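Local coordinates for periplasmic solute binding protein (Pectobacterium atrosepticum, PDB 4RY1) that probably captures a sugar or related solute in the bacterial periplasm and hands it to an ABC-type transporter, at residues G78-N83 / G106-L111; E58-M62 / I292-K297; W66-P70 / V364-E369; G92-P96 / A327-A331; V61-N67 / K285-A291. All coordinates share one frame; numbering follows the deposited sequence.

Overall arrangement
Contacts 1, 2 and 5 all hold the same mixed sheet. Contact 5 is its buried middle, where 61-67 pairs with 285-291 and a glycerol lies against polar ends. Contact 2 carries that pairing to its outer end, and contact 1 ties a loop to strand 107-123 beside it. The latter two are partly buried, and carboxylates and waters do much of their work. Contact 3 is buried too, but it joins the start of helix 69-74 to a late loop through proline and aromatic packing, sharing Trp-66 and Asn-67 with contact 5. Contact 4, partly buried, seats a proline-rich loop on a helix cap and meets contact 1 where Leu-111 touches Phe-94.

Contact 1. Residues G78-N83 / G106-L111; sequences GFYDLN and GKLQGL
Residues 78-83 run almost square to 106-111 (end-to-end directions 86° apart), and the CA atoms of Asp-81 and Leu-108 lie 5.1 Å from each other. One backbone bond crosses directly: Leu-82 N donates to Leu-108 O over 3.0 Å and is nearly straight. The other bond ends on a side chain. With its CG swung away from the backbone N (chi1 -180°), Asp-81 extends OD1 to within 3.0 Å of Leu-108 N, which meets it from above the carboxylate plane. From the opposite face Asn-83 N reaches Asp-81 OD1 at 3.1 Å, and the two grips should resist rotation of the carboxylate. Aspartate suits this place because its short arm can serve its own backbone and a neighbouring strand together. Beside this polar clasp the leucines interlock: Leu-82 CB rests on Leu-108 CD2 at 3.8 Å, while Leu-82 CD1 extends over the Gly-110 peptide to Leu-111 CB at 3.9 Å. Met-306 of helix 299-310 touches both Leu-82 and Leu-111, continuing the apolar layer. Farther along, a water donates to Tyr-80 O and Gln-109 O, joining carbonyls that could not bond each other. The bond from Asn-83 N makes an Asx turn leading into a short 3-10 segment, and Leu-108 N adds the tie that pins this loop to strand 107-123 of the mixed sheet.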
# COMPACT_ATOMS: atom_id res chain seq x y z
N GLY A 78 10.68 5.11 -19.37
CA GLY A 78 9.27 5.40 -19.28
C GLY A 78 8.42 4.39 -20.01
O GLY A 78 8.89 3.51 -20.73
N PHE A 79 7.13 4.55 -19.79
CA PHE A 79 6.12 3.74 -20.41
C PHE A 79 5.46 4.49 -21.56
O PHE A 79 5.72 5.69 -21.80
CB PHE A 79 5.12 3.29 -19.34
CG PHE A 79 5.73 2.38 -18.30
CD1 PHE A 79 6.20 1.11 -18.64
CD2 PHE A 79 5.90 2.80 -17.00
CE1 PHE A 79 6.78 0.28 -17.71
CE2 PHE A 79 6.48 1.96 -16.05
CZ PHE A 79 6.91 0.70 -16.41
N TYR A 80 4.60 3.78 -22.30
CA TYR A 80 3.81 4.44 -23.31
C TYR A 80 2.95 5.54 -22.68
O TYR A 80 2.28 5.31 -21.66
CB TYR A 80 2.95 3.41 -24.03
CG TYR A 80 2.06 3.96 -25.11
CD1 TYR A 80 2.48 3.99 -26.43
CD2 TYR A 80 0.75 4.39 -24.83
CE1 TYR A 80 1.65 4.45 -27.44
CE2 TYR A 80 -0.07 4.86 -25.82
CZ TYR A 80 0.38 4.88 -27.13
OH TYR A 80 -0.49 5.34 -28.10
N ASP A 81 2.96 6.72 -23.29
CA ASP A 81 2.23 7.87 -22.75
C ASP A 81 0.72 7.69 -22.95
O ASP A 81 0.19 7.83 -24.06
CB ASP A 81 2.71 9.14 -23.44
CG ASP A 81 2.02 10.39 -22.96
OD1 ASP A 81 1.19 10.34 -22.02
OD2 ASP A 81 2.32 11.44 -23.57
N LEU A 82 0.03 7.41 -21.85
CA LEU A 82 -1.42 7.12 -21.91
C LEU A 82 -2.28 8.30 -22.35
O LEU A 82 -3.41 8.10 -22.78
CB LEU A 82 -1.93 6.60 -20.58
CG LEU A 82 -1.30 5.30 -20.08
CD1 LEU A 82 -1.97 4.89 -18.78
CD2 LEU A 82 -1.40 4.16 -21.06
N ASN A 83 -1.75 9.52 -22.29
CA ASN A 83 -2.47 10.66 -22.87
C ASN A 83 -2.71 10.47 -24.37
O ASN A 83 -3.65 11.05 -24.90
CB ASN A 83 -1.77 12.01 -22.61
CG ASN A 83 -1.67 12.37 -21.13
OD1 ASN A 83 -0.62 12.88 -20.66
ND2 ASN A 83 -2.74 12.16 -20.41
N GLY A 106 4.74 15.48 -17.71
CA GLY A 106 3.64 15.68 -18.65
C GLY A 106 3.11 14.43 -19.33
O GLY A 106 2.05 14.50 -19.94
N LYS A 107 3.83 13.31 -19.22
CA LYS A 107 3.44 12.06 -19.86
C LYS A 107 2.85 11.11 -18.82
O LYS A 107 3.44 10.87 -17.77
CB LYS A 107 4.65 11.41 -20.49
CG LYS A 107 5.27 12.29 -21.57
CD LYS A 107 6.28 11.55 -22.39
CE LYS A 107 6.85 12.42 -23.51
NZ LYS A 107 7.87 13.36 -22.98
N LEU A 108 1.65 10.62 -19.10
CA LEU A 108 0.94 9.76 -18.14
C LEU A 108 1.48 8.34 -18.19
O LEU A 108 1.34 7.65 -19.20
CB LEU A 108 -0.56 9.80 -18.40
CG LEU A 108 -1.43 8.98 -17.44
CD1 LEU A 108 -1.27 9.45 -16.00
CD2 LEU A 108 -2.89 9.06 -17.85
N GLN A 109 2.12 7.90 -17.11
CA GLN A 109 2.87 6.64 -17.11
C GLN A 109 2.03 5.40 -16.85
O GLN A 109 2.45 4.29 -17.16
CB GLN A 109 4.00 6.71 -16.07
CG GLN A 109 5.00 7.84 -16.31
CD GLN A 109 5.63 7.74 -17.68
OE1 GLN A 109 5.47 8.64 -18.54
NE2 GLN A 109 6.31 6.66 -17.91
N GLY A 110 0.88 5.59 -16.21
CA GLY A 110 0.04 4.48 -15.80
C GLY A 110 -1.32 5.00 -15.38
O GLY A 110 -1.47 6.17 -15.07
N LEU A 111 -2.31 4.11 -15.39
CA LEU A 111 -3.67 4.48 -15.04
C LEU A 111 -3.98 3.85 -13.66
O LEU A 111 -3.97 2.62 -13.52
CB LEU A 111 -4.65 3.95 -16.07
CG LEU A 111 -6.12 4.30 -15.92
CD1 LEU A 111 -6.34 5.80 -15.72
CD2 LEU A 111 -6.87 3.79 -17.15
O HOH W 1 1.57 3.46 -19.69
O HOH W 2 1.35 13.77 -22.79

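Contact 2. Residues E58-M62 / I292-K297; sequences EPDVM and ISKNSK
Asp-60 and Ser-296 meet side chain to side chain just beyond an antiparallel bridge between Val-61 and Ile-292, where strand 284-292 gives way to a type I turn from Ser-293 to Ser-296. The serine hydroxyl, anti to its own N (chi1 178°), donates from Ser-296 OG to Asp-60 OD2 over 2.7 Å and uses the anti lone pair, the one away from OD1. That other oxygen accepts from Arg-6 N of strand 3-10, so the carboxylate spans between the sheet and the turn. The hydroxyl in turn accepts from His-298 N, which makes serine, able to give and receive at once, apt here. Glu-58, bent at chi2, brings OE2 3.1 Å from Ser-293 OG in one modelled conformer of that serine. A water also donates to Glu-58 OE2 and accepts from Lys-294 N, while the lysine's own NZ goes to Asp-77 O. Met-62 curls round its chi3 bend and lays CE 3.5 Å from Ser-293 N, the flexible chain setting its terminal methyl against the backbone. Ser-293 N donates to Asp-60 O over 2.9 Å from 40° above the carbonyl plane, and Ile-292 CA, 3.1 Å from Asp-60 O, adds a CA-H...O contact.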
# COMPACT_ATOMS: atom_id res chain seq x y z
N GLU A 58 9.01 -7.12 -22.02
CA GLU A 58 7.88 -6.92 -21.12
C GLU A 58 6.52 -7.06 -21.84
O GLU A 58 6.41 -6.84 -23.05
CB GLU A 58 8.00 -5.55 -20.46
CG GLU A 58 7.79 -4.35 -21.36
CD GLU A 58 9.03 -3.85 -22.10
OE1 GLU A 58 10.00 -4.62 -22.34
OE2 GLU A 58 9.00 -2.67 -22.47
N PRO A 59 5.48 -7.40 -21.07
CA PRO A 59 4.16 -7.46 -21.66
C PRO A 59 3.62 -6.13 -22.10
O PRO A 59 4.07 -5.07 -21.67
CB PRO A 59 3.29 -8.04 -20.55
CG PRO A 59 4.14 -8.26 -19.37
CD PRO A 59 5.48 -7.67 -19.63
N ASP A 60 2.61 -6.19 -22.95
CA ASP A 60 1.96 -4.97 -23.47
C ASP A 60 1.30 -4.14 -22.37
O ASP A 60 1.32 -2.92 -22.42
CB ASP A 60 0.92 -5.32 -24.54
CG ASP A 60 1.53 -6.08 -25.70
OD1 ASP A 60 1.66 -7.31 -25.60
OD2 ASP A 60 1.96 -5.42 -26.65
N VAL A 61 0.65 -4.85 -21.46
CA VAL A 61 -0.00 -4.25 -20.28
C VAL A 61 0.61 -4.84 -19.03
O VAL A 61 0.68 -6.07 -18.87
CB VAL A 61 -1.53 -4.46 -20.27
CG1 VAL A 61 -2.18 -3.86 -19.00
CG2 VAL A 61 -2.15 -3.82 -21.48
N MET A 62 1.05 -3.96 -18.13
CA MET A 62 1.66 -4.39 -16.87
C MET A 62 0.94 -3.78 -15.69
O MET A 62 0.73 -2.57 -15.64
CB MET A 62 3.11 -3.90 -16.80
CG MET A 62 4.03 -4.45 -17.88
SD MET A 62 5.50 -3.38 -18.28
CE MET A 62 4.63 -2.26 -19.41
N ILE A 292 1.22 0.64 -20.18
CA ILE A 292 1.45 0.05 -21.51
C ILE A 292 2.95 0.13 -21.85
O ILE A 292 3.59 1.13 -21.61
CB ILE A 292 0.61 0.77 -22.58
CG1 ILE A 292 -0.88 0.61 -22.28
CG2 ILE A 292 0.94 0.26 -23.98
CD1 ILE A 292 -1.81 1.37 -23.22
N SER A 293 3.45 -0.96 -22.42
CA SER A 293 4.85 -1.05 -22.83
C SER A 293 5.19 0.06 -23.80
O SER A 293 4.44 0.32 -24.73
CB SER A 293 5.15 -2.37 -23.53
OG SER A 293 6.43 -2.32 -24.15
N LYS A 294 6.35 0.68 -23.58
CA LYS A 294 6.78 1.83 -24.37
C LYS A 294 6.74 1.47 -25.84
O LYS A 294 6.32 2.29 -26.66
CB LYS A 294 8.18 2.34 -23.96
CG LYS A 294 8.46 3.78 -24.44
CD LYS A 294 9.86 4.28 -24.14
CE LYS A 294 9.98 5.80 -24.33
NZ LYS A 294 11.34 6.32 -24.00
N ASN A 295 7.18 0.25 -26.17
CA ASN A 295 7.26 -0.18 -27.57
C ASN A 295 6.27 -1.28 -27.96
O ASN A 295 6.51 -2.03 -28.90
CB ASN A 295 8.69 -0.61 -27.89
CG ASN A 295 9.71 0.43 -27.45
OD1 ASN A 295 10.55 0.17 -26.59
ND2 ASN A 295 9.62 1.62 -28.02
N SER A 296 5.15 -1.36 -27.25
CA SER A 296 4.07 -2.26 -27.69
C SER A 296 3.71 -2.01 -29.15
O SER A 296 3.62 -0.86 -29.57
CB SER A 296 2.80 -2.01 -26.87
OG SER A 296 1.71 -2.83 -27.29
N LYS A 297 3.43 -3.10 -29.88
CA LYS A 297 2.96 -3.01 -31.28
C LYS A 297 1.47 -2.71 -31.37
O LYS A 297 0.95 -2.43 -32.44
CB LYS A 297 3.25 -4.30 -32.06
CG LYS A 297 4.71 -4.70 -32.15
CD LYS A 297 4.86 -6.06 -32.83
CE LYS A 297 6.04 -6.85 -32.28
NZ LYS A 297 7.34 -6.26 -32.69
O HOH W 3 7.93 -0.44 -21.31
O HOH W 4 3.62 -5.80 -28.71

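Contact 3. Residues W66-P70 / V364-E369; sequences WNWLP and VSPFME
Val-364 begins the contact at the rim of Trp-66: Val-364 O lies near the indole plane, 3.6 Å from Trp-66 CH2. Its CG1 methyl also approaches that corner. Ser-365 turns its side chain away to receive Phe-367 N in an ST turn, and its hydroxyl bonds to Glu-190; this sets up the 3-10 segment that follows. Pro-366 is the centre. Its CB stands over one face of Trp-66, 4.0 Å from the six-membered ring centroid and 19° off the normal, a CH-pi contact suited to a rigid ring with polarised C-H bonds. On another side Pro-366 CG meets Pro-70 CG at 3.8 Å, so the proline is wedged between the indole and the first turn of helix 69-74. Phe-367 then reaches back, its CE1 3.5 Å from Pro-70 CB. At the polar end Glu-369 packs its CB near Asn-67, whose OD1 accepts from Lys-285 NZ. Asn-67 ND2 donates to a water at 2.9 Å, and this water lies 2.8 Å from Glu-369 O. With no direct hydrogen bond between the segments, the chemistry implies a join made by shape and dispersion, with water smoothing its polar border.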
# COMPACT_ATOMS: atom_id res chain seq x y z
N TRP A 66 2.87 2.21 -7.94
CA TRP A 66 3.16 3.64 -8.14
C TRP A 66 4.60 4.01 -7.77
O TRP A 66 5.25 4.84 -8.42
CB TRP A 66 2.14 4.46 -7.34
CG TRP A 66 2.45 5.90 -7.14
CD1 TRP A 66 2.22 6.92 -8.00
CD2 TRP A 66 2.98 6.48 -5.95
NE1 TRP A 66 2.60 8.11 -7.43
CE2 TRP A 66 3.06 7.86 -6.16
CE3 TRP A 66 3.40 5.96 -4.72
CZ2 TRP A 66 3.53 8.72 -5.19
CZ3 TRP A 66 3.86 6.82 -3.76
CH2 TRP A 66 3.92 8.18 -4.00
N ASN A 67 5.09 3.39 -6.72
CA ASN A 67 6.43 3.71 -6.23
C ASN A 67 7.54 3.12 -7.08
O ASN A 67 8.72 3.36 -6.78
CB ASN A 67 6.54 3.28 -4.78
CG ASN A 67 5.95 1.93 -4.54
OD1 ASN A 67 4.71 1.74 -4.65
ND2 ASN A 67 6.79 0.99 -4.23
N TRP A 68 7.18 2.42 -8.16
CA TRP A 68 8.15 1.95 -9.16
C TRP A 68 8.36 2.96 -10.27
O TRP A 68 9.27 2.78 -11.11
CB TRP A 68 7.77 0.61 -9.78
CG TRP A 68 7.57 -0.49 -8.80
CD1 TRP A 68 7.92 -0.53 -7.47
CD2 TRP A 68 6.93 -1.73 -9.08
NE1 TRP A 68 7.53 -1.71 -6.92
CE2 TRP A 68 6.94 -2.48 -7.89
CE3 TRP A 68 6.37 -2.29 -10.24
CZ2 TRP A 68 6.38 -3.76 -7.82
CZ3 TRP A 68 5.83 -3.57 -10.16
CH2 TRP A 68 5.82 -4.27 -8.96
N LEU A 69 7.57 4.02 -10.31
CA LEU A 69 7.72 5.01 -11.36
C LEU A 69 9.09 5.73 -11.34
O LEU A 69 9.62 6.04 -12.41
CB LEU A 69 6.56 6.00 -11.40
CG LEU A 69 5.23 5.43 -11.87
CD1 LEU A 69 4.18 6.52 -11.87
CD2 LEU A 69 5.33 4.80 -13.25
N PRO A 70 9.68 5.99 -10.15
CA PRO A 70 11.05 6.56 -10.23
C PRO A 70 12.05 5.67 -10.99
O PRO A 70 12.77 6.15 -11.87
CB PRO A 70 11.42 6.78 -8.77
CG PRO A 70 10.09 7.04 -8.14
CD PRO A 70 9.15 6.05 -8.78
N VAL A 364 3.18 12.64 -0.11
CA VAL A 364 3.75 11.32 0.08
C VAL A 364 4.74 11.13 -1.08
O VAL A 364 4.36 11.27 -2.25
CB VAL A 364 2.65 10.23 0.07
CG1 VAL A 364 3.25 8.84 0.18
CG2 VAL A 364 1.64 10.50 1.18
N SER A 365 5.99 10.83 -0.75
CA SER A 365 7.04 10.61 -1.73
C SER A 365 7.12 9.14 -2.06
O SER A 365 7.13 8.30 -1.16
CB SER A 365 8.39 11.04 -1.17
OG SER A 365 9.38 10.80 -2.13
N PRO A 366 7.23 8.81 -3.36
CA PRO A 366 7.44 7.40 -3.66
C PRO A 366 8.75 6.86 -3.06
O PRO A 366 8.92 5.63 -2.90
CB PRO A 366 7.47 7.38 -5.18
CG PRO A 366 7.92 8.75 -5.58
CD PRO A 366 7.26 9.65 -4.58
N PHE A 367 9.69 7.77 -2.77
CA PHE A 367 10.99 7.34 -2.26
C PHE A 367 10.95 6.83 -0.83
O PHE A 367 11.86 6.12 -0.42
CB PHE A 367 12.01 8.46 -2.43
CG PHE A 367 12.24 8.82 -3.87
CD1 PHE A 367 12.92 7.95 -4.71
CD2 PHE A 367 11.73 9.98 -4.39
CE1 PHE A 367 13.09 8.25 -6.05
CE2 PHE A 367 11.92 10.30 -5.72
CZ PHE A 367 12.60 9.43 -6.55
N MET A 368 9.89 7.17 -0.09
CA MET A 368 9.69 6.59 1.25
C MET A 368 9.55 5.07 1.19
O MET A 368 9.87 4.36 2.16
CB MET A 368 8.53 7.27 2.00
CG MET A 368 7.12 6.72 1.78
SD MET A 368 5.88 7.35 2.94
CE MET A 368 6.80 7.03 4.42
N GLU A 369 9.09 4.56 0.04
CA GLU A 369 8.97 3.11 -0.18
C GLU A 369 10.15 2.48 -0.92
O GLU A 369 10.08 1.31 -1.31
CB GLU A 369 7.66 2.78 -0.90
CG GLU A 369 6.46 3.38 -0.21
CD GLU A 369 5.19 2.57 -0.39
OE1 GLU A 369 5.24 1.48 -1.01
OE2 GLU A 369 4.14 3.01 0.10
O HOH W 5 10.59 4.05 -4.52
O HOH W 6 9.69 1.33 -4.13

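Contact 4. Residues G92-P96 / A327-A331; sequences GDFPP and ANPKA
Phe-94 lies beside Ala-327 and Asn-328, where the chain enters helix 329-337 with Asn-328 as its N-cap. The inner part is close-packed. The Phe-94 ring presents its edge to Ala-327, with CD2 3.9 Å from the CB methyl, and CE2 comes equally near Asn-328 CB. A small alanine suits the spot because a flat ring can slide its rim right up to the backbone. Phe-94 also touches Ser-311 and Leu-111, so it joins the loop to strand 107-123 and to the loop after helix 299-310. Two prolines mark the border between the packed and the open side, each setting its CD against a carbonyl oxygen: Pro-95 CD is 3.3 Å from Ala-327 O, and Pro-329 CD is 3.2 Å from Asp-93 O. Proline has no N-H to give, but its CD methylene, made slightly positive by the adjacent nitrogen, tolerates such an oxygen well. Toward solvent the fit relaxes. Asp-93 leans over the start of the helix, and the extended Lys-330 crosses it at about a right angle; their salt bridge, Asp-93 OD1 to Lys-330 NZ, is a long 3.5 Å. An acid suits this end of a helix, where the dipole would be expected to favour negative charge. Asn-328 stands between the two zones: ND2 is held by Ser-311 OG, while OD1 accepts from Lys-330 N at 2.9 Å, the donor sitting 43° above the amide plane.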
# COMPACT_ATOMS: atom_id res chain seq x y z
N GLY A 92 -11.09 11.34 -18.84
CA GLY A 92 -11.99 12.33 -18.22
C GLY A 92 -12.90 11.78 -17.13
O GLY A 92 -13.42 12.53 -16.32
N ASP A 93 -13.07 10.46 -17.10
CA ASP A 93 -13.85 9.81 -16.03
C ASP A 93 -13.12 9.71 -14.69
O ASP A 93 -13.76 9.54 -13.65
CB ASP A 93 -14.25 8.38 -16.40
CG ASP A 93 -15.29 8.32 -17.50
OD1 ASP A 93 -15.98 9.33 -17.77
OD2 ASP A 93 -15.42 7.22 -18.08
N PHE A 94 -11.79 9.78 -14.74
CA PHE A 94 -10.96 9.52 -13.56
C PHE A 94 -10.67 10.80 -12.80
O PHE A 94 -10.57 11.87 -13.39
CB PHE A 94 -9.66 8.81 -13.95
CG PHE A 94 -9.88 7.42 -14.46
CD1 PHE A 94 -10.21 7.21 -15.78
CD2 PHE A 94 -9.81 6.32 -13.61
CE1 PHE A 94 -10.45 5.95 -16.27
CE2 PHE A 94 -10.06 5.04 -14.11
CZ PHE A 94 -10.35 4.86 -15.43
N PRO A 95 -10.55 10.70 -11.48
CA PRO A 95 -10.30 11.91 -10.72
C PRO A 95 -8.99 12.55 -11.16
O PRO A 95 -7.98 11.86 -11.28
CB PRO A 95 -10.22 11.40 -9.28
CG PRO A 95 -11.00 10.13 -9.28
CD PRO A 95 -10.71 9.52 -10.62
N PRO A 96 -8.99 13.85 -11.46
CA PRO A 96 -7.74 14.48 -11.90
C PRO A 96 -6.57 14.27 -10.96
O PRO A 96 -5.43 14.09 -11.40
CB PRO A 96 -8.10 15.96 -11.97
CG PRO A 96 -9.55 15.98 -12.26
CD PRO A 96 -10.14 14.77 -11.60
N ALA A 327 -11.03 3.20 -9.13
CA ALA A 327 -10.68 4.60 -9.32
C ALA A 327 -11.76 5.37 -10.09
O ALA A 327 -11.99 6.55 -9.84
CB ALA A 327 -9.34 4.70 -10.04
N ASN A 328 -12.39 4.71 -11.05
CA ASN A 328 -13.46 5.34 -11.85
C ASN A 328 -14.73 5.41 -10.99
O ASN A 328 -15.25 4.37 -10.62
CB ASN A 328 -13.74 4.49 -13.09
CG ASN A 328 -14.74 5.16 -14.02
OD1 ASN A 328 -15.51 6.02 -13.59
ND2 ASN A 328 -14.68 4.82 -15.30
N PRO A 329 -15.24 6.63 -10.68
CA PRO A 329 -16.43 6.68 -9.83
C PRO A 329 -17.64 5.97 -10.43
O PRO A 329 -18.48 5.50 -9.68
CB PRO A 329 -16.70 8.19 -9.66
CG PRO A 329 -15.95 8.86 -10.74
CD PRO A 329 -14.79 7.97 -11.10
N LYS A 330 -17.75 5.89 -11.75
CA LYS A 330 -18.88 5.18 -12.38
C LYS A 330 -18.80 3.69 -12.09
O LYS A 330 -19.81 3.01 -11.96
CB LYS A 330 -18.92 5.42 -13.89
CG LYS A 330 -19.12 6.88 -14.24
CD LYS A 330 -19.13 7.05 -15.74
CE LYS A 330 -19.63 8.43 -16.12
NZ LYS A 330 -19.45 8.62 -17.58
N ALA A 331 -17.58 3.18 -12.01
CA ALA A 331 -17.36 1.78 -11.67
C ALA A 331 -17.75 1.53 -10.22
O ALA A 331 -18.44 0.52 -9.93
CB ALA A 331 -15.91 1.37 -11.94

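Contact 5. Residues V61-N67 / K285-A291; sequences VMRIDWN and KPSSLFA. With GOL (glycerol), chain C.
Asp-65 and Lys-285 both grip O3 of a glycerol, probably from the crystallisation liquor. Asp-65 OD1 accepts from glycerol O2 at 2.6 Å and its OD2 from O3, while Lys-285 NZ donates to glycerol O3 over 2.8 Å. Ser-287 O receives glycerol O1, and Ser-251 bonds the ligand as well. The lysine ammonium is positioned in turn by Asn-67 OD1, 3.0 Å from Lys-285 NZ. Lys-285 sets CB over the Trp-66 face toward its rim, with CD 3.7 Å from Trp-66 CE3 at the border, and Pro-286 CD stands 3.9 Å from the five-membered ring centroid in a CH-pi contact. These two lie on the indole face opposite Pro-366, so the tryptophan is sandwiched, and Thr-101 O takes its N-H. A second shell is water: one gives protons to Asp-65 OD1 and Pro-286 O and accepts from Trp-66 N, linking the segments at the bend after the strand. Two more accept from Arg-63 NH2. Ser-288 CB lies over one face of that guanidinium, Arg-63 NE makes a weak bond to Ser-288 OG (3.0 Å, 124°) in one modelled conformer, and Trp-10 adds a cation-pi contact. Behind all this is antiparallel pairing of 61-64 with 288-291, where Met-62 and Ala-291 exchange backbone bonds, as do Ile-64 and Leu-289. Ile-64 CD1 packs on Ala-291 CB at 3.9 Å, and on the other face Val-61 CG1 meets Phe-290 CD1 at 3.7 Å. Asp-65, Lys-285 and Ser-287 O gripping the hydroxyls, with Arg-63 one water away, are consistent with a sugar-binding cleft.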
# COMPACT_ATOMS: atom_id res chain seq x y z
N VAL A 61 0.65 -4.85 -21.46
CA VAL A 61 -0.00 -4.25 -20.28
C VAL A 61 0.61 -4.84 -19.03
O VAL A 61 0.68 -6.07 -18.87
CB VAL A 61 -1.53 -4.46 -20.27
CG1 VAL A 61 -2.18 -3.86 -19.00
CG2 VAL A 61 -2.15 -3.82 -21.48
N MET A 62 1.05 -3.96 -18.13
CA MET A 62 1.66 -4.39 -16.87
C MET A 62 0.94 -3.78 -15.69
O MET A 62 0.73 -2.57 -15.64
CB MET A 62 3.11 -3.90 -16.80
CG MET A 62 4.03 -4.45 -17.88
SD MET A 62 5.50 -3.38 -18.28
CE MET A 62 4.63 -2.26 -19.41
N ARG A 63 0.64 -4.59 -14.68
CA ARG A 63 0.36 -4.02 -13.36
C ARG A 63 1.69 -3.55 -12.76
O ARG A 63 2.67 -4.29 -12.80
CB ARG A 63 -0.30 -5.02 -12.42
CG ARG A 63 -0.86 -4.42 -11.14
CD ARG A 63 -1.20 -5.50 -10.13
NE ARG A 63 -1.67 -4.97 -8.85
CZ ARG A 63 -2.93 -4.95 -8.44
NH1 ARG A 63 -3.89 -5.42 -9.21
NH2 ARG A 63 -3.20 -4.44 -7.24
N ILE A 64 1.71 -2.34 -12.23
CA ILE A 64 2.88 -1.80 -11.58
C ILE A 64 2.48 -1.08 -10.31
O ILE A 64 1.35 -0.61 -10.18
CB ILE A 64 3.68 -0.85 -12.48
CG1 ILE A 64 2.84 0.36 -12.90
CG2 ILE A 64 4.28 -1.57 -13.68
CD1 ILE A 64 3.67 1.47 -13.53
N ASP A 65 3.38 -1.03 -9.35
CA ASP A 65 3.21 -0.19 -8.18
C ASP A 65 3.60 1.26 -8.53
O ASP A 65 4.57 1.50 -9.27
CB ASP A 65 4.01 -0.73 -6.99
CG ASP A 65 3.15 -1.28 -5.84
OD1 ASP A 65 1.90 -1.27 -5.87
OD2 ASP A 65 3.75 -1.77 -4.88
N TRP A 66 2.87 2.21 -7.94
CA TRP A 66 3.16 3.64 -8.14
C TRP A 66 4.60 4.01 -7.77
O TRP A 66 5.25 4.84 -8.42
CB TRP A 66 2.14 4.46 -7.34
CG TRP A 66 2.45 5.90 -7.14
CD1 TRP A 66 2.22 6.92 -8.00
CD2 TRP A 66 2.98 6.48 -5.95
NE1 TRP A 66 2.60 8.11 -7.43
CE2 TRP A 66 3.06 7.86 -6.16
CE3 TRP A 66 3.40 5.96 -4.72
CZ2 TRP A 66 3.53 8.72 -5.19
CZ3 TRP A 66 3.86 6.82 -3.76
CH2 TRP A 66 3.92 8.18 -4.00
N ASN A 67 5.09 3.39 -6.72
CA ASN A 67 6.43 3.71 -6.23
C ASN A 67 7.54 3.12 -7.08
O ASN A 67 8.72 3.36 -6.78
CB ASN A 67 6.54 3.28 -4.78
CG ASN A 67 5.95 1.93 -4.54
OD1 ASN A 67 4.71 1.74 -4.65
ND2 ASN A 67 6.79 0.99 -4.23
N LYS A 285 -2.23 6.71 -1.86
CA LYS A 285 -1.52 6.55 -3.14
C LYS A 285 -2.32 5.61 -4.01
O LYS A 285 -3.25 4.96 -3.54
CB LYS A 285 -0.14 5.95 -2.94
CG LYS A 285 -0.13 4.50 -2.49
CD LYS A 285 1.25 3.88 -2.55
CE LYS A 285 1.21 2.38 -2.36
NZ LYS A 285 2.54 1.73 -2.61
N PRO A 286 -1.97 5.52 -5.30
CA PRO A 286 -2.59 4.45 -6.10
C PRO A 286 -2.25 3.09 -5.55
O PRO A 286 -1.09 2.84 -5.23
CB PRO A 286 -1.98 4.63 -7.49
CG PRO A 286 -1.52 6.06 -7.53
CD PRO A 286 -1.05 6.32 -6.12
N SER A 287 -3.22 2.19 -5.49
CA SER A 287 -2.92 0.84 -5.03
C SER A 287 -2.02 0.09 -6.02
O SER A 287 -1.26 -0.79 -5.63
CB SER A 287 -4.18 0.02 -4.82
OG SER A 287 -4.79 -0.34 -6.05
N SER A 288 -2.18 0.45 -7.29
CA SER A 288 -1.45 -0.08 -8.43
C SER A 288 -1.93 0.67 -9.66
O SER A 288 -2.97 1.34 -9.61
CB SER A 288 -1.66 -1.59 -8.61
OG SER A 288 -0.73 -2.35 -7.83
N LEU A 289 -1.18 0.53 -10.74
CA LEU A 289 -1.46 1.17 -12.02
C LEU A 289 -1.42 0.10 -13.08
O LEU A 289 -0.72 -0.90 -12.90
CB LEU A 289 -0.38 2.20 -12.41
CG LEU A 289 0.15 3.17 -11.35
CD1 LEU A 289 1.34 3.97 -11.88
CD2 LEU A 289 -0.92 4.12 -10.99
N PHE A 290 -2.13 0.32 -14.18
CA PHE A 290 -1.83 -0.40 -15.42
C PHE A 290 -1.05 0.53 -16.34
O PHE A 290 -1.47 1.66 -16.59
CB PHE A 290 -3.09 -0.87 -16.15
CG PHE A 290 -3.71 -2.12 -15.59
CD1 PHE A 290 -2.97 -3.29 -15.41
CD2 PHE A 290 -5.07 -2.16 -15.30
CE1 PHE A 290 -3.56 -4.45 -14.90
CE2 PHE A 290 -5.65 -3.31 -14.81
CZ PHE A 290 -4.90 -4.44 -14.59
N ALA A 291 0.08 0.02 -16.83
CA ALA A 291 0.95 0.71 -17.78
C ALA A 291 1.02 -0.08 -19.08
O ALA A 291 0.90 -1.29 -19.08
CB ALA A 291 2.35 0.86 -17.20
C1 GOL C . -0.32 -0.99 -2.56
O1 GOL C . -1.64 -1.24 -3.02
C2 GOL C . 0.51 -2.29 -2.68
O2 GOL C . 0.66 -2.70 -4.05
C3 GOL C . 1.89 -2.19 -2.02
O3 GOL C . 2.58 -1.03 -2.47
O HOH W 7 -5.05 -3.34 -5.50
O HOH W 8 -1.42 -4.15 -4.93
O HOH W 9 1.14 1.40 -5.88